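Local coordinates for ferric uptake regulation protein (Vibrio cholerae, PDB 2W57), which probably represses genes of iron uptake as a dimeric, metal-binding transcription regulator that docks on DNA through winged-helix domains, at residues S35-Y40 against T54-L59; K9-K14 against A65-R70. All coordinates share one frame; numbering follows the deposited sequence.

Contact 1: S35-Y40 against T54-L59; sequences SAEELY and TVYRVL
Ala36 sets its methyl group against the ring of Tyr56, and this is the CH-pi part of the contact. Ala36 CB lies 3.5 Å from the centroid of the Tyr56 ring. It sits over one face, a little off centre, with CZ as its nearest ring atom.

The hydrogen bond is made at the far end of the same ring. Tyr56 OH donates to Glu37 OE2 at 2.6 Å. The hydroxyl meets OE2 on the syn side but tilted out of the carboxylate plane. Glu37 OE2 lies at the ring edge, near the ring plane, and the carboxylate is turned 73° from the ring. The Glu37 side chain starts away from helix 52-64, and its bend at chi2 carries the carboxylate back to the hydroxyl.

Helices 36-45 and 52-64 are the two helices of the helix-turn-helix in the winged-helix domain. In such domains the second helix usually reads the DNA. Their segments approach to 9.6 Å between axes, at 120°.

The apolar contacts lie between them. Val55 has CG1 anti to its backbone N (chi1 178°), which directs that methyl at Leu39 CG, 3.8 Å away, and at the Ala36 carbonyl oxygen. Its other methyl, CG2, touches Tyr40 CB. Leu39 and Leu59 meet tip to tip, Leu39 CD2 to Leu59 CD1 at 3.8 Å. Leu59 CD1 also packs against Ala36. Ile22 and Val25 of helix 17-26 touch Leu39, and Leu26 touches Leu59.

A capping box starts helix 36-45. Ser35 OG accepts from Glu38 N at 3.1 Å, and Glu38 OE1 accepts from Ser35 N at 2.9 Å. Glu38 OE2 also forms a salt bridge with Lys77.

Contact 2: K9-K14 against A65-R70; sequences KDAGLK and AGIVTR
Ala11 and Ala65 bring in the one flat group that touches across this contact, the Ala11 carbonyl. Its O atom lies 3.6 Å from Ala65 CB. No aromatic ring, side-chain amide or carboxylate takes part, so there is no stacking.

The contact joins the C-terminal ends of two helices in the winged-helix domain. Helix 4-10 closes in a Schellman motif with Gly12 at C-prime. The Gly12 N to Lys9 O bond, 3.0 Å, belongs to it. Helix 52-64 ends in a second Schellman motif at Gly66. Both glycines have positive phi, and each lets the chain turn sharply away from its helix. From Gly66 the chain runs into strand 68-72, which pairs with strand 78-82 in the small antiparallel sheet that forms the wing.

Four side chains carry the packing, and all of it is aliphatic. The methyl of Ala11 faces two partners. Ala11 CB is 4.0 Å from Ala65 CB and 3.8 Å from Ile67 CG1. Ile67 CG1 is anti to its carbonyl carbon (chi1 -75°), and the chain runs on extended through chi2 (179°). This brings CD1 to the Ala11 methyl as well.

Leu13 approaches from beyond the turn. Its branch point meets Ala65, with Leu13 CG 3.9 Å from Ala65 CB, and CD1 touches the same methyl. Ala65 CB thus lies against both the Ala11 carbonyl and the Leu13 branch.

Phe62 of helix 52-64 touches Leu13, while Leu23 of helix 17-26 and Leu82 of strand 78-82 touch Ile67. The backbone of Ile67 is hydrogen-bonded to Ser83.

Leu13 and Ile67 cross at a slant, and their closest atoms are Leu13 CD1 and Ile67 CD1, 4.1 Å apart.

In the fold
Both contacts use helix 52-64 or the chain that follows it. Contact 1 uses the body of that helix, and contact 2 the turn at its C-terminal end. Contact 1 is the more buried, with four of its seven touching residues buried. It mixes apolar packing with a CH-pi contact and a hydrogen bond. Contact 2 lies at the surface and buries about half as much area, and its side-chain packing is all aliphatic. The centres of contact 1 and contact 2 are about 15 Å apart. Their segments meet where Leu59 O packs on Val68 CG2, 3.6 Å away. Helix 17-26 backs both, packing on side chains of contact 1 and on Ile67 in contact 2.

Contact 1: S35-Y40 against T54-L59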
loop_
_atom_site.group_PDB
_atom_site.type_symbol
_atom_site.label_atom_id
_atom_site.label_comp_id
_atom_site.label_asym_id
_atom_site.label_seq_id
_atom_site.Cartn_x
_atom_site.Cartn_y
_atom_site.Cartn_z
ATOM N N SER A 35 7.352 -6.876 8.693
ATOM C CA SER A 35 7.819 -6.955 7.323
ATOM C C SER A 35 8.605 -8.236 7.134
ATOM O O SER A 35 9.078 -8.824 8.109
ATOM C CB SER A 35 8.701 -5.761 6.999
ATOM O OG SER A 35 9.841 -5.766 7.818
ATOM N N ALA A 36 8.747 -8.664 5.884
ATOM C CA ALA A 36 9.627 -9.783 5.539
ATOM C C ALA A 36 11.071 -9.612 6.062
ATOM O O ALA A 36 11.716 -10.586 6.424
ATOM C CB ALA A 36 9.633 -9.995 4.035
ATOM N N GLU A 37 11.560 -8.374 6.104
ATOM C CA GLU A 37 12.935 -8.091 6.534
ATOM C C GLU A 37 13.057 -8.278 8.032
ATOM O O GLU A 37 13.993 -8.910 8.521
ATOM C CB GLU A 37 13.353 -6.671 6.158
ATOM C CG GLU A 37 13.455 -6.409 4.648
ATOM C CD GLU A 37 12.096 -6.228 3.918
ATOM O OE1 GLU A 37 11.037 -5.984 4.563
ATOM O OE2 GLU A 37 12.101 -6.337 2.668
ATOM N N GLU A 38 12.086 -7.736 8.758
ATOM C CA GLU A 38 12.110 -7.790 10.206
ATOM C C GLU A 38 11.993 -9.242 10.616
ATOM O O GLU A 38 12.725 -9.699 11.498
ATOM C CB GLU A 38 10.987 -6.943 10.808
ATOM C CG GLU A 38 11.197 -5.434 10.710
ATOM C CD GLU A 38 9.875 -4.637 10.646
ATOM O OE1 GLU A 38 8.770 -5.245 10.612
ATOM O OE2 GLU A 38 9.938 -3.385 10.601
ATOM N N LEU A 39 11.098 -9.963 9.944
ATOM C CA LEU A 39 10.891 -11.389 10.185
ATOM C C LEU A 39 12.167 -12.220 9.924
ATOM O O LEU A 39 12.516 -13.124 10.693
ATOM C CB LEU A 39 9.707 -11.866 9.333
ATOM C CG LEU A 39 9.232 -13.325 9.231
ATOM C CD1 LEU A 39 9.585 -14.146 10.452
ATOM C CD2 LEU A 39 7.721 -13.364 8.934
ATOM N N TYR A 40 12.852 -11.902 8.833
ATOM C CA TYR A 40 14.153 -12.485 8.521
ATOM C C TYR A 40 15.152 -12.207 9.642
ATOM O O TYR A 40 15.796 -13.142 10.127
ATOM C CB TYR A 40 14.659 -11.946 7.178
ATOM C CG TYR A 40 16.130 -12.140 6.921
ATOM C CD1 TYR A 40 16.642 -13.409 6.658
ATOM C CD2 TYR A 40 17.008 -11.061 6.941
ATOM C CE1 TYR A 40 17.985 -13.610 6.430
ATOM C CE2 TYR A 40 18.376 -11.249 6.717
ATOM C CZ TYR A 40 18.849 -12.536 6.454
ATOM O OH TYR A 40 20.186 -12.751 6.205
ATOM N N THR A 54 13.387 -16.989 0.999
ATOM C CA THR A 54 12.476 -18.007 1.554
ATOM C C THR A 54 11.372 -17.340 2.360
ATOM O O THR A 54 10.195 -17.647 2.172
ATOM C CB THR A 54 13.219 -19.029 2.432
ATOM O OG1 THR A 54 14.135 -19.759 1.615
ATOM C CG2 THR A 54 12.252 -19.991 3.074
ATOM N N VAL A 55 11.758 -16.405 3.224
ATOM C CA VAL A 55 10.805 -15.630 4.016
ATOM C C VAL A 55 9.755 -15.023 3.109
ATOM O O VAL A 55 8.550 -15.200 3.326
ATOM C CB VAL A 55 11.490 -14.543 4.870
ATOM C CG1 VAL A 55 10.462 -13.746 5.622
ATOM C CG2 VAL A 55 12.460 -15.180 5.853
ATOM N N TYR A 56 10.193 -14.358 2.053
ATOM C CA TYR A 56 9.239 -13.868 1.066
ATOM C C TYR A 56 8.388 -14.952 0.424
ATOM O O TYR A 56 7.165 -14.797 0.337
ATOM C CB TYR A 56 9.947 -13.091 -0.028
ATOM C CG TYR A 56 10.046 -11.635 0.271
ATOM C CD1 TYR A 56 11.278 -11.055 0.542
ATOM C CD2 TYR A 56 8.905 -10.826 0.298
ATOM C CE1 TYR A 56 11.387 -9.713 0.805
ATOM C CE2 TYR A 56 9.008 -9.467 0.567
ATOM C CZ TYR A 56 10.256 -8.933 0.818
ATOM O OH TYR A 56 10.393 -7.609 1.099
ATOM N N ARG A 57 9.025 -16.023 -0.058
ATOM C CA ARG A 57 8.296 -17.075 -0.747
ATOM C C ARG A 57 7.211 -17.623 0.206
ATOM O O ARG A 57 6.040 -17.740 -0.185
ATOM C CB ARG A 57 9.266 -18.159 -1.264
ATOM C CG ARG A 57 8.618 -19.455 -1.812
ATOM C CD ARG A 57 9.632 -20.609 -2.124
ATOM N NE ARG A 57 10.348 -21.167 -0.952
ATOM C CZ ARG A 57 9.816 -21.953 0.011
ATOM N NH1 ARG A 57 8.520 -22.295 0.009
ATOM N NH2 ARG A 57 10.589 -22.397 1.012
ATOM N N VAL A 58 7.588 -17.887 1.468
ATOM C CA VAL A 58 6.654 -18.418 2.466
ATOM C C VAL A 58 5.514 -17.437 2.801
ATOM O O VAL A 58 4.345 -17.834 2.840
ATOM C CB VAL A 58 7.355 -18.894 3.763
ATOM C CG1 VAL A 58 6.301 -19.300 4.829
ATOM C CG2 VAL A 58 8.330 -20.056 3.479
ATOM N N LEU A 59 5.848 -16.170 3.035
ATOM C CA LEU A 59 4.829 -15.164 3.311
ATOM C C LEU A 59 3.826 -14.988 2.166
ATOM O O LEU A 59 2.629 -14.820 2.421
ATOM C CB LEU A 59 5.463 -13.831 3.702
ATOM C CG LEU A 59 6.122 -13.824 5.083
ATOM C CD1 LEU A 59 6.927 -12.564 5.309
ATOM C CD2 LEU A 59 5.058 -14.013 6.168
#

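Contact 2: K9-K14 against A65-R70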
loop_
_atom_site.group_PDB
_atom_site.type_symbol
_atom_site.label_atom_id
_atom_site.label_comp_id
_atom_site.label_asym_id
_atom_site.label_seq_id
_atom_site.Cartn_x
_atom_site.Cartn_y
_atom_site.Cartn_z
ATOM N N LYS A 9 -1.747 -27.554 7.413
ATOM C CA LYS A 9 -2.465 -28.544 6.614
ATOM C C LYS A 9 -3.878 -28.068 6.313
ATOM O O LYS A 9 -4.375 -28.247 5.198
ATOM C CB LYS A 9 -2.498 -29.908 7.305
ATOM C CG LYS A 9 -1.124 -30.553 7.469
ATOM C CD LYS A 9 -1.220 -32.075 7.448
ATOM C CE LYS A 9 -0.121 -32.738 8.265
ATOM N NZ LYS A 9 -0.342 -32.526 9.724
ATOM N N ASP A 10 -4.504 -27.419 7.293
ATOM C CA ASP A 10 -5.862 -26.921 7.122
ATOM C C ASP A 10 -5.977 -25.710 6.197
ATOM O O ASP A 10 -7.080 -25.328 5.822
ATOM C CB ASP A 10 -6.531 -26.675 8.476
ATOM C CG ASP A 10 -7.322 -27.898 8.970
ATOM O OD1 ASP A 10 -7.060 -29.041 8.504
ATOM O OD2 ASP A 10 -8.220 -27.711 9.826
ATOM N N ALA A 11 -4.839 -25.127 5.821
ATOM C CA ALA A 11 -4.803 -24.059 4.825
ATOM C C ALA A 11 -4.394 -24.591 3.443
ATOM O O ALA A 11 -4.125 -23.819 2.517
ATOM C CB ALA A 11 -3.865 -22.944 5.279
ATOM N N GLY A 12 -4.358 -25.914 3.305
ATOM C CA GLY A 12 -3.985 -26.549 2.035
ATOM C C GLY A 12 -2.483 -26.570 1.810
ATOM O O GLY A 12 -2.007 -26.933 0.730
ATOM N N LEU A 13 -1.727 -26.181 2.833
ATOM C CA LEU A 13 -0.285 -26.070 2.714
ATOM C C LEU A 13 0.424 -27.239 3.348
ATOM O O LEU A 13 0.248 -27.500 4.532
ATOM C CB LEU A 13 0.216 -24.760 3.338
ATOM C CG LEU A 13 -0.009 -23.443 2.589
ATOM C CD1 LEU A 13 0.721 -22.349 3.316
ATOM C CD2 LEU A 13 0.423 -23.505 1.117
ATOM N N LYS A 14 1.235 -27.926 2.549
ATOM C CA LYS A 14 2.127 -28.988 3.030
ATOM C C LYS A 14 3.016 -28.502 4.183
ATOM O O LYS A 14 3.493 -27.363 4.171
ATOM C CB LYS A 14 3.004 -29.467 1.872
ATOM C CG LYS A 14 3.130 -30.986 1.736
ATOM C CD LYS A 14 4.117 -31.329 0.611
ATOM C CE LYS A 14 5.587 -31.066 1.039
ATOM N NZ LYS A 14 6.298 -30.195 0.051
ATOM N N ALA A 65 -2.925 -18.575 0.883
ATOM C CA ALA A 65 -3.633 -19.580 1.686
ATOM C C ALA A 65 -4.558 -18.976 2.771
ATOM O O ALA A 65 -5.279 -19.706 3.467
ATOM C CB ALA A 65 -2.641 -20.562 2.310
ATOM N N GLY A 66 -4.530 -17.651 2.913
ATOM C CA GLY A 66 -5.349 -16.961 3.913
ATOM C C GLY A 66 -4.806 -17.007 5.333
ATOM O O GLY A 66 -5.502 -16.639 6.269
ATOM N N ILE A 67 -3.565 -17.466 5.497
ATOM C CA ILE A 67 -2.910 -17.499 6.805
ATOM C C ILE A 67 -2.520 -16.083 7.255
ATOM O O ILE A 67 -2.667 -15.731 8.442
ATOM C CB ILE A 67 -1.675 -18.437 6.798
ATOM C CG1 ILE A 67 -2.110 -19.898 6.819
ATOM C CG2 ILE A 67 -0.788 -18.185 7.998
ATOM C CD1 ILE A 67 -0.951 -20.871 6.795
ATOM N N VAL A 68 -2.030 -15.277 6.306
ATOM C CA VAL A 68 -1.643 -13.895 6.594
ATOM C C VAL A 68 -2.349 -12.894 5.673
ATOM O O VAL A 68 -2.901 -13.268 4.633
ATOM C CB VAL A 68 -0.099 -13.671 6.520
ATOM C CG1 VAL A 68 0.657 -14.598 7.461
ATOM C CG2 VAL A 68 0.434 -13.803 5.078
ATOM N N THR A 69 -2.325 -11.625 6.074
ATOM C CA THR A 69 -2.782 -10.515 5.248
ATOM C C THR A 69 -1.583 -9.621 4.984
ATOM O O THR A 69 -0.843 -9.286 5.921
ATOM C CB THR A 69 -3.844 -9.671 5.982
ATOM O OG1 THR A 69 -4.976 -10.491 6.315
ATOM C CG2 THR A 69 -4.310 -8.502 5.110
ATOM N N ARG A 70 -1.388 -9.239 3.720
ATOM C CA ARG A 70 -0.337 -8.288 3.362
ATOM C C ARG A 70 -0.867 -6.864 3.317
ATOM O O ARG A 70 -1.869 -6.593 2.663
ATOM C CB ARG A 70 0.328 -8.626 2.018
ATOM C CG ARG A 70 1.711 -7.972 1.884
ATOM C CD ARG A 70 2.169 -7.697 0.447
ATOM N NE ARG A 70 2.733 -8.875 -0.212
ATOM C CZ ARG A 70 3.993 -9.001 -0.641
ATOM N NH1 ARG A 70 4.897 -8.024 -0.499
ATOM N NH2 ARG A 70 4.350 -10.134 -1.234
#